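Local coordinates for Cg3027-pa (Drosophila melanogaster, PDB 2VHH), which probably hydrolyses N-carbamoyl-beta-alanine to beta-alanine, ammonium and carbon dioxide in the breakdown of pyrimidines, and assembles as a homooctamer, at residues V162-I167 with G227-N232; Y235-P240 with R263-L268; Q241-F246 with I271-A276; F246-A251 with M359-P364; N256-I261 with P267-E272. All coordinates share one frame; numbering follows the deposited sequence.

Interaction 1 of 5, residues V162-I167 with G227-N232; sequences VIIHSI and GKLAVN
Strand 162-167 and strand 227-231 run almost parallel, 10° apart with axes 9.6 Å apart at their closest, and Ile164 lies nearest to Val231 along them. That spacing is too wide for backbone pairing. The strands belong to two different sheets, the seven-stranded and the five-stranded one, packed face to face in the alpha-beta-beta-alpha sandwich of the carbon-nitrogen hydrolases. Four aliphatic side chains fill the gap.

Ile164 is the centre of the contact, because its two branches go to different partners. Its CG2 methyl meets Val231 CG2 at 3.8 Å, the two side chains lying alongside and pointing opposite ways. Its longer branch starts beside the backbone N (chi1 -64°) and ends with CD1 4.0 Å from Leu229 CD1. The same Leu229 methyl also meets Val162: CG1 of Val162 and CD1 of Leu229 approach tip to tip at 4.1 Å. Leu229 CD1 is therefore shared by two residues of the facing strand.

The neighbouring strands continue this layer. Ile164 also touches Phe255 and Val184, Leu229 touches Ile253, and Val231 touches Ala182 and Pro257. No hydrogen bond crosses between the segments, and all four touching residues are buried. The join between the sheets here rests on methyl packing and the exclusion of water, while the backbone bonds of Ile164 go to its own sheet, to Val116 and Thr118.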
# COMPACT_ATOMS: atom_id res chain seq x y z
N VAL C 162 -4.61 -44.53 15.32
CA VAL C 162 -4.01 -43.69 14.28
C VAL C 162 -2.52 -44.00 14.22
O VAL C 162 -1.86 -44.04 15.26
CB VAL C 162 -4.22 -42.17 14.57
CG1 VAL C 162 -3.48 -41.28 13.56
CG2 VAL C 162 -5.69 -41.82 14.60
N ILE C 163 -2.00 -44.24 13.03
CA ILE C 163 -0.58 -44.48 12.85
C ILE C 163 0.03 -43.42 11.93
O ILE C 163 -0.44 -43.19 10.83
CB ILE C 163 -0.29 -45.92 12.32
CG1 ILE C 163 -0.83 -46.94 13.33
CG2 ILE C 163 1.20 -46.11 12.03
CD1 ILE C 163 -0.50 -48.39 13.05
N ILE C 164 1.07 -42.76 12.43
CA ILE C 164 1.83 -41.82 11.62
C ILE C 164 3.20 -42.42 11.34
O ILE C 164 3.89 -42.84 12.26
CB ILE C 164 1.95 -40.45 12.31
CG1 ILE C 164 0.57 -39.82 12.45
CG2 ILE C 164 2.84 -39.50 11.50
CD1 ILE C 164 0.49 -38.67 13.43
N HIS C 165 3.57 -42.50 10.07
CA HIS C 165 4.89 -43.00 9.72
C HIS C 165 5.60 -42.17 8.66
O HIS C 165 4.96 -41.53 7.83
CB HIS C 165 4.85 -44.48 9.34
CG HIS C 165 4.15 -44.76 8.05
ND1 HIS C 165 4.76 -45.42 7.00
CD2 HIS C 165 2.88 -44.50 7.64
CE1 HIS C 165 3.90 -45.55 6.00
NE2 HIS C 165 2.76 -45.00 6.37
N SER C 166 6.92 -42.18 8.72
CA SER C 166 7.75 -41.37 7.84
C SER C 166 8.56 -42.27 6.89
O SER C 166 9.30 -43.14 7.35
CB SER C 166 8.66 -40.47 8.68
OG SER C 166 9.49 -39.64 7.88
N ILE C 167 8.38 -42.06 5.59
CA ILE C 167 9.02 -42.88 4.55
C ILE C 167 9.55 -42.04 3.39
O ILE C 167 9.14 -40.90 3.20
CB ILE C 167 8.03 -43.92 3.93
CG1 ILE C 167 6.79 -43.21 3.36
CG2 ILE C 167 7.66 -45.02 4.91
CD1 ILE C 167 6.38 -43.73 2.01
N GLY C 227 -7.65 -36.13 18.18
CA GLY C 227 -7.05 -34.79 18.18
C GLY C 227 -6.54 -34.31 16.83
O GLY C 227 -6.44 -35.08 15.87
N LYS C 228 -6.23 -33.01 16.75
CA LYS C 228 -5.69 -32.43 15.53
C LYS C 228 -4.18 -32.60 15.54
O LYS C 228 -3.47 -32.04 16.38
CB LYS C 228 -6.09 -30.96 15.39
CG LYS C 228 -7.58 -30.67 15.48
CD LYS C 228 -7.89 -29.26 15.00
CE LYS C 228 -9.28 -28.77 15.45
NZ LYS C 228 -9.66 -27.49 14.76
N LEU C 229 -3.69 -33.41 14.60
CA LEU C 229 -2.30 -33.83 14.60
C LEU C 229 -1.57 -33.24 13.41
O LEU C 229 -2.15 -33.07 12.34
CB LEU C 229 -2.21 -35.36 14.60
CG LEU C 229 -3.18 -36.17 15.47
CD1 LEU C 229 -2.87 -37.66 15.39
CD2 LEU C 229 -3.20 -35.71 16.94
N ALA C 230 -0.29 -32.93 13.61
CA ALA C 230 0.54 -32.42 12.53
C ALA C 230 1.89 -33.11 12.60
O ALA C 230 2.22 -33.74 13.62
CB ALA C 230 0.70 -30.91 12.61
N VAL C 231 2.66 -33.00 11.52
CA VAL C 231 3.98 -33.59 11.46
C VAL C 231 4.97 -32.57 10.93
O VAL C 231 4.86 -32.11 9.79
CB VAL C 231 4.04 -34.87 10.57
CG1 VAL C 231 5.29 -35.67 10.87
CG2 VAL C 231 2.84 -35.74 10.77
N ASN C 232 5.92 -32.20 11.78
CA ASN C 232 7.06 -31.38 11.40
C ASN C 232 8.21 -32.35 11.16
O ASN C 232 8.66 -33.02 12.08
CB ASN C 232 7.39 -30.41 12.55
CG ASN C 232 8.51 -29.41 12.21
OD1 ASN C 232 9.20 -29.54 11.20
ND2 ASN C 232 8.68 -28.41 13.08

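Interaction 2 of 5, residues Y235-P240 with R263-L268; sequences YGRHHP and RLSEPL
His238 and Leu268 make the closer half of this contact, and Arg237 and Ser265 the looser half. In the closer half, Leu268 CD1 lies 3.7 Å from His238 CE1 and 4.1 Å from His238 ND1. The two side chains cross at about a right angle, and the methyl comes to the imidazole obliquely. Phe357 of the second subunit also meets this ring, with the planes about 30° apart. The imidazole ND1 is hydrogen-bonded to Glu272 OE1, although that pair is modelled too close for its length to be trusted.

In the looser half, Arg237 NH1 comes no nearer than 4.0 Å to Ser265 OG, which sits at the guanidinium edge near its plane. This is proximity without a hydrogen bond. Ser265 is partly exposed, and its OG is bonded to Tyr315 OH. The arginine chain bends at chi3 (-20°), and His238 NE2 lies 3.3 Å above the guanidinium plane of Arg237, offset toward the rim. Arg237 NE has a weak bond to Cys234 O.

The contact joins the 3-10 turn that follows strand 227-231 to the start of helix 266-280, at the subunit interface. No hydrogen bond links the segments directly. His238 ND1, Ser265 OG and Arg237 NE find their partners outside both segments, so the direct hold is mainly van der Waals contact between a methyl and an imidazole.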
# COMPACT_ATOMS: atom_id res chain seq x y z
N TYR C 235 14.58 -31.82 9.84
CA TYR C 235 15.25 -30.52 9.79
C TYR C 235 14.32 -29.32 9.99
O TYR C 235 14.77 -28.24 10.34
CB TYR C 235 15.99 -30.43 8.46
CG TYR C 235 16.89 -29.24 8.22
CD1 TYR C 235 18.09 -29.09 8.91
CD2 TYR C 235 16.57 -28.29 7.25
CE1 TYR C 235 18.93 -28.01 8.66
CE2 TYR C 235 17.40 -27.21 7.00
CZ TYR C 235 18.58 -27.08 7.70
OH TYR C 235 19.40 -26.02 7.46
N GLY C 236 13.02 -29.52 9.79
CA GLY C 236 12.02 -28.47 10.04
C GLY C 236 11.98 -28.07 11.51
O GLY C 236 11.44 -27.01 11.88
N ARG C 237 12.55 -28.95 12.34
CA ARG C 237 12.84 -28.71 13.76
C ARG C 237 13.48 -27.35 14.01
O ARG C 237 13.18 -26.69 15.00
CB ARG C 237 13.84 -29.77 14.16
CG ARG C 237 13.87 -30.24 15.59
CD ARG C 237 15.17 -31.03 15.81
NE ARG C 237 15.74 -31.48 14.54
CZ ARG C 237 17.02 -31.73 14.32
NH1 ARG C 237 17.93 -31.61 15.29
NH2 ARG C 237 17.41 -32.12 13.12
N HIS C 238 14.37 -26.94 13.10
CA HIS C 238 15.17 -25.72 13.25
C HIS C 238 14.46 -24.45 12.77
O HIS C 238 15.05 -23.37 12.77
CB HIS C 238 16.51 -25.86 12.52
CG HIS C 238 17.31 -27.06 12.93
ND1 HIS C 238 17.64 -27.32 14.24
CD2 HIS C 238 17.86 -28.05 12.20
CE1 HIS C 238 18.36 -28.43 14.30
NE2 HIS C 238 18.51 -28.89 13.08
N HIS C 239 13.20 -24.58 12.35
CA HIS C 239 12.47 -23.46 11.78
C HIS C 239 11.23 -23.11 12.60
O HIS C 239 10.18 -23.73 12.44
CB HIS C 239 12.11 -23.75 10.33
CG HIS C 239 13.29 -23.69 9.41
ND1 HIS C 239 14.04 -24.80 9.10
CD2 HIS C 239 13.87 -22.65 8.77
CE1 HIS C 239 15.03 -24.45 8.29
NE2 HIS C 239 14.94 -23.15 8.07
N PRO C 240 11.36 -22.12 13.51
CA PRO C 240 10.24 -21.69 14.35
C PRO C 240 8.99 -21.36 13.54
O PRO C 240 7.88 -21.65 13.98
CB PRO C 240 10.78 -20.44 15.04
CG PRO C 240 12.24 -20.67 15.10
CD PRO C 240 12.59 -21.38 13.83
N ARG C 263 27.87 -34.43 17.82
CA ARG C 263 28.28 -33.60 18.96
C ARG C 263 27.65 -32.20 18.98
O ARG C 263 27.28 -31.69 20.05
CB ARG C 263 29.81 -33.50 19.05
CG ARG C 263 30.56 -34.85 19.14
CD ARG C 263 30.88 -35.45 17.74
NE ARG C 263 31.46 -36.80 17.80
CZ ARG C 263 32.73 -37.06 18.13
NH1 ARG C 263 33.57 -36.07 18.44
NH2 ARG C 263 33.17 -38.32 18.16
N LEU C 264 27.53 -31.59 17.80
CA LEU C 264 26.99 -30.24 17.63
C LEU C 264 25.46 -30.20 17.61
O LEU C 264 24.85 -29.18 17.94
CB LEU C 264 27.52 -29.64 16.32
CG LEU C 264 28.92 -29.01 16.21
CD1 LEU C 264 30.06 -29.79 16.92
CD2 LEU C 264 29.25 -28.82 14.72
N SER C 265 24.86 -31.32 17.21
CA SER C 265 23.41 -31.42 17.10
C SER C 265 22.69 -31.72 18.43
O SER C 265 21.60 -31.20 18.68
CB SER C 265 23.06 -32.47 16.05
OG SER C 265 21.68 -32.82 16.10
N GLU C 266 23.30 -32.54 19.29
CA GLU C 266 22.63 -32.98 20.52
C GLU C 266 22.19 -31.86 21.49
O GLU C 266 21.09 -31.95 22.04
CB GLU C 266 23.43 -34.07 21.24
CG GLU C 266 22.57 -34.90 22.19
CD GLU C 266 23.33 -36.04 22.88
OE1 GLU C 266 22.83 -36.52 23.92
OE2 GLU C 266 24.40 -36.46 22.39
N PRO C 267 23.03 -30.83 21.73
CA PRO C 267 22.58 -29.76 22.62
C PRO C 267 21.25 -29.13 22.20
O PRO C 267 20.48 -28.72 23.06
CB PRO C 267 23.70 -28.72 22.51
CG PRO C 267 24.89 -29.49 22.14
CD PRO C 267 24.40 -30.57 21.24
N LEU C 268 21.00 -29.08 20.90
CA LEU C 268 19.78 -28.47 20.38
C LEU C 268 18.53 -29.33 20.63
O LEU C 268 17.42 -28.80 20.75
CB LEU C 268 19.90 -28.12 18.89
CG LEU C 268 21.21 -27.72 18.20
CD1 LEU C 268 20.91 -27.31 16.78
CD2 LEU C 268 21.98 -26.63 18.91

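Interaction 3 of 5, residues Q241-F246 with I271-A276; sequences QNWMMF and IEARNA
One tryptophan carries this helix pair almost alone: Trp243 lays a face of its indole over the methyl of Ala276. The contact is a CH-pi one, with Ala276 CB over the five-membered ring and 22° off its normal. The modelled approach of Ala276 CB to the indole is shorter than carbons allow, so the separation is doubtful, and only the placing of the methyl over the face is taken from it.

Helix 240-248 and helix 266-280 cross here at -32°, with the axes of the two segments 10.5 Å apart. Trp243 CA and Ala276 CA are the nearest pair of alpha carbons, at 6.0 Å. The indole leaves its helix with CG beside the backbone N (chi1 -71°), and this turns it into the space between the helices. Its six-membered ring then reaches the turn before Ala276: CZ2 lies 3.9 Å from Ala273 CA and 4.3 Å from Ala273 CB. Both residues it meets there are alanines, whose small side chains let the indole come close to the helix backbone.

The indole NE1 is hydrogen-bonded to Arg237 O, in the turn before helix 240-248. The indole also touches Val254 and Asn256 of strand 253-258 and Thr284 of strand 283-295. With NE1 hydrogen-bonded to the turn before its own helix, the indole offers the other helix apolar surface, so the two helices are joined by carbon contacts without a direct hydrogen bond.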
# COMPACT_ATOMS: atom_id res chain seq x y z
N GLN C 241 9.18 -20.79 12.36
CA GLN C 241 8.06 -20.42 11.49
C GLN C 241 7.30 -21.63 10.98
O GLN C 241 6.09 -21.55 10.79
CB GLN C 241 8.51 -19.49 10.35
CG GLN C 241 9.32 -20.12 9.24
CD GLN C 241 10.76 -20.37 9.60
OE1 GLN C 241 11.11 -20.56 10.76
NE2 GLN C 241 11.61 -20.39 8.59
N ASN C 242 8.00 -22.75 10.77
CA ASN C 242 7.39 -24.02 10.44
C ASN C 242 6.47 -24.51 11.56
O ASN C 242 5.27 -24.77 11.35
CB ASN C 242 8.49 -25.05 10.16
CG ASN C 242 7.99 -26.26 9.36
OD1 ASN C 242 7.11 -26.14 8.49
ND2 ASN C 242 8.58 -27.43 9.63
N TRP C 243 7.02 -24.61 12.77
CA TRP C 243 6.26 -24.94 13.96
C TRP C 243 5.06 -24.01 14.10
O TRP C 243 3.95 -24.46 14.41
CB TRP C 243 7.12 -24.79 15.20
CG TRP C 243 8.20 -25.81 15.41
CD1 TRP C 243 9.53 -25.59 15.29
CD2 TRP C 243 8.06 -27.17 15.85
NE1 TRP C 243 10.24 -26.73 15.61
CE2 TRP C 243 9.35 -27.72 15.96
CE3 TRP C 243 6.96 -27.99 16.15
CZ2 TRP C 243 9.58 -29.04 16.36
CZ3 TRP C 243 7.19 -29.29 16.56
CH2 TRP C 243 8.48 -29.80 16.66
N MET C 244 5.29 -22.72 13.86
CA MET C 244 4.24 -21.72 14.07
C MET C 244 3.05 -21.91 13.14
O MET C 244 1.90 -21.73 13.54
CB MET C 244 4.82 -20.32 13.91
CG MET C 244 3.90 -19.22 14.39
SD MET C 244 4.64 -17.62 14.05
CE MET C 244 3.23 -16.52 14.26
N MET C 245 3.32 -22.29 11.90
CA MET C 245 2.29 -22.41 10.90
C MET C 245 1.37 -23.60 11.19
O MET C 245 0.16 -23.52 11.00
CB MET C 245 2.91 -22.46 9.50
CG MET C 245 1.93 -22.18 8.38
SD MET C 245 1.04 -20.63 8.57
CE MET C 245 -0.56 -21.05 7.87
N PHE C 246 1.93 -24.70 11.68
CA PHE C 246 1.11 -25.81 12.15
C PHE C 246 0.20 -25.36 13.27
O PHE C 246 -0.95 -25.79 13.35
CB PHE C 246 1.96 -26.98 12.62
CG PHE C 246 2.70 -27.67 11.52
CD1 PHE C 246 4.08 -27.79 11.58
CD2 PHE C 246 2.02 -28.20 10.43
CE1 PHE C 246 4.78 -28.43 10.57
CE2 PHE C 246 2.70 -28.84 9.42
CZ PHE C 246 4.08 -28.96 9.48
N ILE C 271 16.07 -28.35 23.13
CA ILE C 271 15.72 -26.94 23.04
C ILE C 271 14.60 -26.68 22.04
O ILE C 271 13.59 -26.07 22.38
CB ILE C 271 16.95 -26.10 22.65
CG1 ILE C 271 18.13 -26.35 23.61
CG2 ILE C 271 16.59 -24.62 22.54
CD1 ILE C 271 17.93 -25.88 25.04
N GLU C 272 14.78 -27.15 20.82
CA GLU C 272 13.90 -26.72 19.72
C GLU C 272 12.45 -27.24 19.79
O GLU C 272 11.51 -26.46 19.70
CB GLU C 272 14.55 -27.01 18.36
CG GLU C 272 15.88 -26.28 18.17
CD GLU C 272 16.72 -26.81 17.00
OE1 GLU C 272 16.95 -26.03 16.05
OE2 GLU C 272 17.14 -28.00 17.04
N ALA C 273 12.28 -28.55 19.94
CA ALA C 273 10.95 -29.13 20.03
C ALA C 273 10.25 -28.63 21.27
O ALA C 273 9.02 -28.46 21.26
CB ALA C 273 11.04 -30.63 20.07
N ARG C 274 11.03 -28.40 22.32
CA ARG C 274 10.54 -27.87 23.59
C ARG C 274 10.00 -26.46 23.44
O ARG C 274 8.90 -26.15 23.93
CB ARG C 274 11.66 -27.86 24.61
CG ARG C 274 11.25 -27.34 25.97
CD ARG C 274 10.87 -28.47 26.90
NE ARG C 274 10.54 -27.95 28.22
CZ ARG C 274 11.43 -27.74 29.19
NH1 ARG C 274 12.71 -28.01 28.98
NH2 ARG C 274 11.04 -27.24 30.35
N ASN C 275 10.76 -25.60 22.75
CA ASN C 275 10.36 -24.21 22.49
C ASN C 275 9.08 -24.13 21.67
O ASN C 275 8.20 -23.35 21.96
CB ASN C 275 11.51 -23.44 21.80
CG ASN C 275 11.28 -21.92 21.75
OD1 ASN C 275 10.17 -21.43 21.58
ND2 ASN C 275 12.35 -21.17 21.89
N ALA C 276 9.00 -24.95 20.64
CA ALA C 276 7.85 -24.99 19.77
C ALA C 276 6.56 -25.22 20.56
O ALA C 276 5.55 -24.56 20.31
CB ALA C 276 8.03 -26.06 18.76

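Interaction 4 of 5, residues F246-A251 with M359-P364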
# COMPACT_ATOMS: atom_id res chain seq x y z
N PHE C 246 1.93 -24.70 11.68
CA PHE C 246 1.11 -25.81 12.15
C PHE C 246 0.20 -25.36 13.27
O PHE C 246 -0.95 -25.79 13.35
CB PHE C 246 1.96 -26.98 12.62
CG PHE C 246 2.70 -27.67 11.52
CD1 PHE C 246 4.08 -27.79 11.58
CD2 PHE C 246 2.02 -28.20 10.43
CE1 PHE C 246 4.78 -28.43 10.57
CE2 PHE C 246 2.70 -28.84 9.42
CZ PHE C 246 4.08 -28.96 9.48
N GLY C 247 0.72 -24.49 14.14
CA GLY C 247 -0.06 -23.91 15.24
C GLY C 247 -1.19 -23.04 14.73
O GLY C 247 -2.32 -23.14 15.19
N LEU C 248 -0.90 -22.18 13.76
CA LEU C 248 -1.91 -21.33 13.16
C LEU C 248 -3.02 -22.13 12.49
O LEU C 248 -4.16 -21.67 12.40
CB LEU C 248 -1.28 -20.35 12.17
CG LEU C 248 -0.36 -19.28 12.73
CD1 LEU C 248 -0.03 -18.24 11.66
CD2 LEU C 248 -0.95 -18.59 13.95
N ASN C 249 -2.68 -23.33 12.04
CA ASN C 249 -3.65 -24.25 11.46
C ASN C 249 -4.41 -25.08 12.49
O ASN C 249 -5.24 -25.90 12.12
CB ASN C 249 -2.98 -25.16 10.43
CG ASN C 249 -2.71 -24.46 9.12
OD1 ASN C 249 -3.49 -23.62 8.69
ND2 ASN C 249 -1.62 -24.82 8.48
N GLY C 250 -4.11 -24.86 13.77
CA GLY C 250 -4.91 -25.43 14.86
C GLY C 250 -4.45 -26.77 15.39
O GLY C 250 -5.23 -27.51 15.98
N ALA C 251 -3.18 -27.09 15.20
CA ALA C 251 -2.63 -28.35 15.67
C ALA C 251 -2.58 -28.43 17.20
O ALA C 251 -2.31 -27.44 17.88
CB ALA C 251 -1.26 -28.54 15.08
N MET C 359 -3.04 -14.54 21.39
CA MET C 359 -3.68 -13.24 21.55
C MET C 359 -2.73 -12.13 21.08
O MET C 359 -3.15 -11.18 20.42
CB MET C 359 -4.02 -13.06 23.04
CG MET C 359 -5.12 -12.06 23.41
SD MET C 359 -4.90 -11.40 25.11
CE MET C 359 -5.20 -12.87 26.12
N THR C 360 -1.43 -12.29 21.37
CA THR C 360 -0.44 -11.22 21.18
C THR C 360 0.57 -11.43 20.04
O THR C 360 1.60 -10.76 20.02
CB THR C 360 0.38 -11.00 22.45
OG1 THR C 360 1.02 -12.22 22.81
CG2 THR C 360 -0.48 -10.54 23.59
N GLN C 361 0.29 -12.34 19.11
CA GLN C 361 1.25 -12.67 18.05
C GLN C 361 1.48 -11.59 17.01
O GLN C 361 2.57 -11.50 16.44
CB GLN C 361 0.89 -13.97 17.36
CG GLN C 361 1.65 -15.16 17.88
CD GLN C 361 1.15 -16.46 17.30
OE1 GLN C 361 -0.00 -16.57 16.87
NE2 GLN C 361 2.01 -17.46 17.28
N ARG C 362 0.47 -10.77 16.75
CA ARG C 362 0.58 -9.69 15.77
C ARG C 362 0.88 -10.23 14.36
O ARG C 362 1.66 -9.64 13.62
CB ARG C 362 1.65 -8.66 16.20
CG ARG C 362 1.33 -7.96 17.50
CD ARG C 362 1.32 -6.46 17.31
NE ARG C 362 2.52 -5.84 17.86
CZ ARG C 362 3.06 -4.70 17.44
NH1 ARG C 362 2.52 -4.02 16.43
NH2 ARG C 362 4.15 -4.25 18.04
N VAL C 363 0.24 -11.33 14.01
CA VAL C 363 0.45 -11.97 12.70
C VAL C 363 0.35 -11.02 11.50
O VAL C 363 1.13 -11.15 10.57
CB VAL C 363 -0.45 -13.23 12.49
CG1 VAL C 363 0.30 -14.48 12.80
CG2 VAL C 363 -1.70 -13.16 13.36
N PRO C 364 -0.61 -10.07 11.50
CA PRO C 364 -0.60 -9.15 10.37
C PRO C 364 0.69 -8.35 10.24
O PRO C 364 1.18 -8.17 9.13
CB PRO C 364 -1.80 -8.24 10.65
CG PRO C 364 -2.68 -9.03 11.54
CD PRO C 364 -1.72 -9.79 12.42
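A Schellman motif ends helix 240-248, and Leu248, in its last turn, packs on Gln361, just before helix 363-374, and on Val363, in its first turn. The motif has its two characteristic bonds, from Ala251 N to Phe246 O (3.2 Å) and from Gly250 N to Gly247 O (2.9 Å). Gly250 leaves the helix with a positive phi of 92°. On the other side, Arg362 occupies the N-cap position of helix 363-374. The contact thus sets the C-terminal end of one helix against the N-terminal end of another, more than 100 residues further along.

Leu248 does all the touching from its side, using both methyls. With CG anti to the carbonyl carbon (chi1 -67°), the CB bond leads toward the other segment and each methyl of the fork finds a different partner. Gln361 and Val363 both run beside the leucine, headed the other way. Met244, one turn earlier in the same helix, also touches both residues.

The surroundings are a subunit interface. Leu248 also packs on Ala373 of the second subunit, while Gln361 O accepts a hydrogen bond from Gln241 NE2 of that subunit. Arg362 NH2 is hydrogen-bonded to Gly215 O and Asn198 O of the second subunit. Between the two segments themselves there is no hydrogen bond. Leu248 CD1 meets Val363 CG1 at 3.9 Å. On the other branch, Leu248 CD2 lies 3.7 Å from Gln361 OE1, the amide oxygen.

Interaction 5 of 5, residues N256-I261 with P267-E272; sequences NPSATI and PLWSIE
The six-membered ring of Trp269 meets Ser258 and Thr260. Ser258 OG sits at its edge, near the plane, 3.5 Å from Trp269 CH2. The CB of Ser258 follows close behind, 3.6 Å from the same CH2 atom of Trp269. Thr260 comes in obliquely, and its OG1 is 4.0 Å from Trp269 CZ3. These are van der Waals contacts with ring carbons. With CG opposite the backbone N (chi1 -169°), the indole extends from the helix and its far end comes nearer to the strand than its CB bond would suggest.

The hydroxyls have partners of their own. Ser258 OG donates to Asn256 O at 3.2 Å, two residues back in the chain. The donor stands above the carbonyl plane, 54° out of it, and the C=O···O angle is 123°. Thr260 OG1 has a weak hydrogen bond to Tyr315 OH.

The two segments belong to a beta-alpha-beta unit. Strand 253-258 leads through a loop into helix 266-280, which packs back on the sheet and returns to the neighbouring parallel strand 283-295. Trp269 lies between helix and sheet, where it also touches Pro286 and Asn288 of the returning strand.

Further out, the indole NE1 is hydrogen-bonded to Ser317 O. The ring of Tyr315 meets the indole edge-to-face, and that of Tyr319 stands at about 80° to it. Asn256, at the strand end of the contact, gives its ND2 to Asn232 O, just after the neighbouring strand 227-231.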
# COMPACT_ATOMS: atom_id res chain seq x y z
N ASN C 256 7.47 -34.85 15.52
CA ASN C 256 8.72 -34.42 14.92
C ASN C 256 9.67 -35.61 14.72
O ASN C 256 10.67 -35.75 15.45
CB ASN C 256 9.34 -33.28 15.75
CG ASN C 256 10.69 -32.80 15.20
OD1 ASN C 256 11.67 -32.70 15.93
ND2 ASN C 256 10.73 -32.51 13.91
N PRO C 257 9.35 -36.49 13.75
CA PRO C 257 10.23 -37.61 13.41
C PRO C 257 11.56 -37.08 12.92
O PRO C 257 11.59 -36.16 12.11
CB PRO C 257 9.49 -38.31 12.26
CG PRO C 257 8.10 -37.87 12.37
CD PRO C 257 8.13 -36.49 12.92
N SER C 258 12.66 -37.64 13.42
CA SER C 258 13.99 -37.11 13.11
C SER C 258 15.00 -38.21 12.93
O SER C 258 14.75 -39.38 13.25
CB SER C 258 14.49 -36.20 14.24
OG SER C 258 13.65 -35.10 14.48
N ALA C 259 16.17 -37.82 12.41
CA ALA C 259 17.35 -38.64 12.44
C ALA C 259 18.55 -37.72 12.53
O ALA C 259 19.01 -37.22 11.52
CB ALA C 259 17.44 -39.51 11.20
N THR C 260 19.03 -37.47 13.75
CA THR C 260 20.27 -36.70 13.92
C THR C 260 21.34 -37.42 14.71
O THR C 260 21.03 -38.07 15.72
CB THR C 260 20.07 -35.31 14.59
OG1 THR C 260 18.83 -35.28 15.30
CG2 THR C 260 20.13 -34.19 13.56
N ILE C 261 22.58 -37.31 14.22
CA ILE C 261 23.82 -37.53 15.00
C ILE C 261 24.30 -36.08 15.24
O ILE C 261 24.09 -35.25 14.37
CB ILE C 261 24.85 -38.41 14.25
CG1 ILE C 261 25.68 -37.61 13.25
CG2 ILE C 261 24.15 -39.58 13.56
CD1 ILE C 261 27.06 -38.22 12.93
N PRO C 267 23.03 -30.83 21.73
CA PRO C 267 22.58 -29.76 22.62
C PRO C 267 21.25 -29.13 22.20
O PRO C 267 20.48 -28.72 23.06
CB PRO C 267 23.70 -28.72 22.51
CG PRO C 267 24.89 -29.49 22.14
CD PRO C 267 24.40 -30.57 21.24
N LEU C 268 21.00 -29.08 20.90
CA LEU C 268 19.78 -28.47 20.38
C LEU C 268 18.53 -29.33 20.63
O LEU C 268 17.42 -28.80 20.75
CB LEU C 268 19.90 -28.12 18.89
CG LEU C 268 21.21 -27.72 18.20
CD1 LEU C 268 20.91 -27.31 16.78
CD2 LEU C 268 21.98 -26.63 18.91
N TRP C 269 18.72 -30.64 20.72
CA TRP C 269 17.61 -31.59 20.83
C TRP C 269 16.60 -31.24 21.92
O TRP C 269 15.40 -31.31 21.70
CB TRP C 269 18.11 -33.02 21.02
CG TRP C 269 17.03 -34.05 20.89
CD1 TRP C 269 16.49 -34.82 21.89
CD2 TRP C 269 16.34 -34.40 19.69
NE1 TRP C 269 15.51 -35.63 21.38
CE2 TRP C 269 15.39 -35.40 20.03
CE3 TRP C 269 16.42 -33.98 18.36
CZ2 TRP C 269 14.53 -35.97 19.09
CZ3 TRP C 269 15.57 -34.55 17.42
CH2 TRP C 269 14.64 -35.55 17.79
N SER C 270 17.11 -30.86 23.09
CA SER C 270 16.26 -30.52 24.23
C SER C 270 15.64 -29.12 24.12
O SER C 270 14.77 -28.75 24.92
CB SER C 270 17.07 -30.63 25.53
OG SER C 270 18.26 -29.84 25.47
N ILE C 271 16.07 -28.35 23.13
CA ILE C 271 15.72 -26.94 23.04
C ILE C 271 14.60 -26.68 22.04
O ILE C 271 13.59 -26.07 22.38
CB ILE C 271 16.95 -26.10 22.65
CG1 ILE C 271 18.13 -26.35 23.61
CG2 ILE C 271 16.59 -24.62 22.54
CD1 ILE C 271 17.93 -25.88 25.04
N GLU C 272 14.78 -27.15 20.82
CA GLU C 272 13.90 -26.72 19.72
C GLU C 272 12.45 -27.24 19.79
O GLU C 272 11.51 -26.46 19.70
CB GLU C 272 14.55 -27.01 18.36
CG GLU C 272 15.88 -26.28 18.17
CD GLU C 272 16.72 -26.81 17.00
OE1 GLU C 272 16.95 -26.03 16.05
OE2 GLU C 272 17.14 -28.00 17.04

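From the N terminus, interaction 1 comes first, closing an excursion of about 60 residues made of strand and loop and joining the two sheets of the sandwich before any other contact opens. Interactions 2 and 3 open one after the other and cross, tying the turn at 235-240 and helix 240-248 to helix 266-280. Interaction 4 starts on the shared Phe246, crosses both, and closes the longest loop by bringing in 359-364. Interaction 5 opens and closes within that span. It shares Pro267 and Leu268 with interaction 2, and Ile271 and Glu272 with interaction 3. Helix 266-280 serves three contacts. Interactions 2 to 5 all touch the second subunit, which reaches interaction 1 only at Lys228.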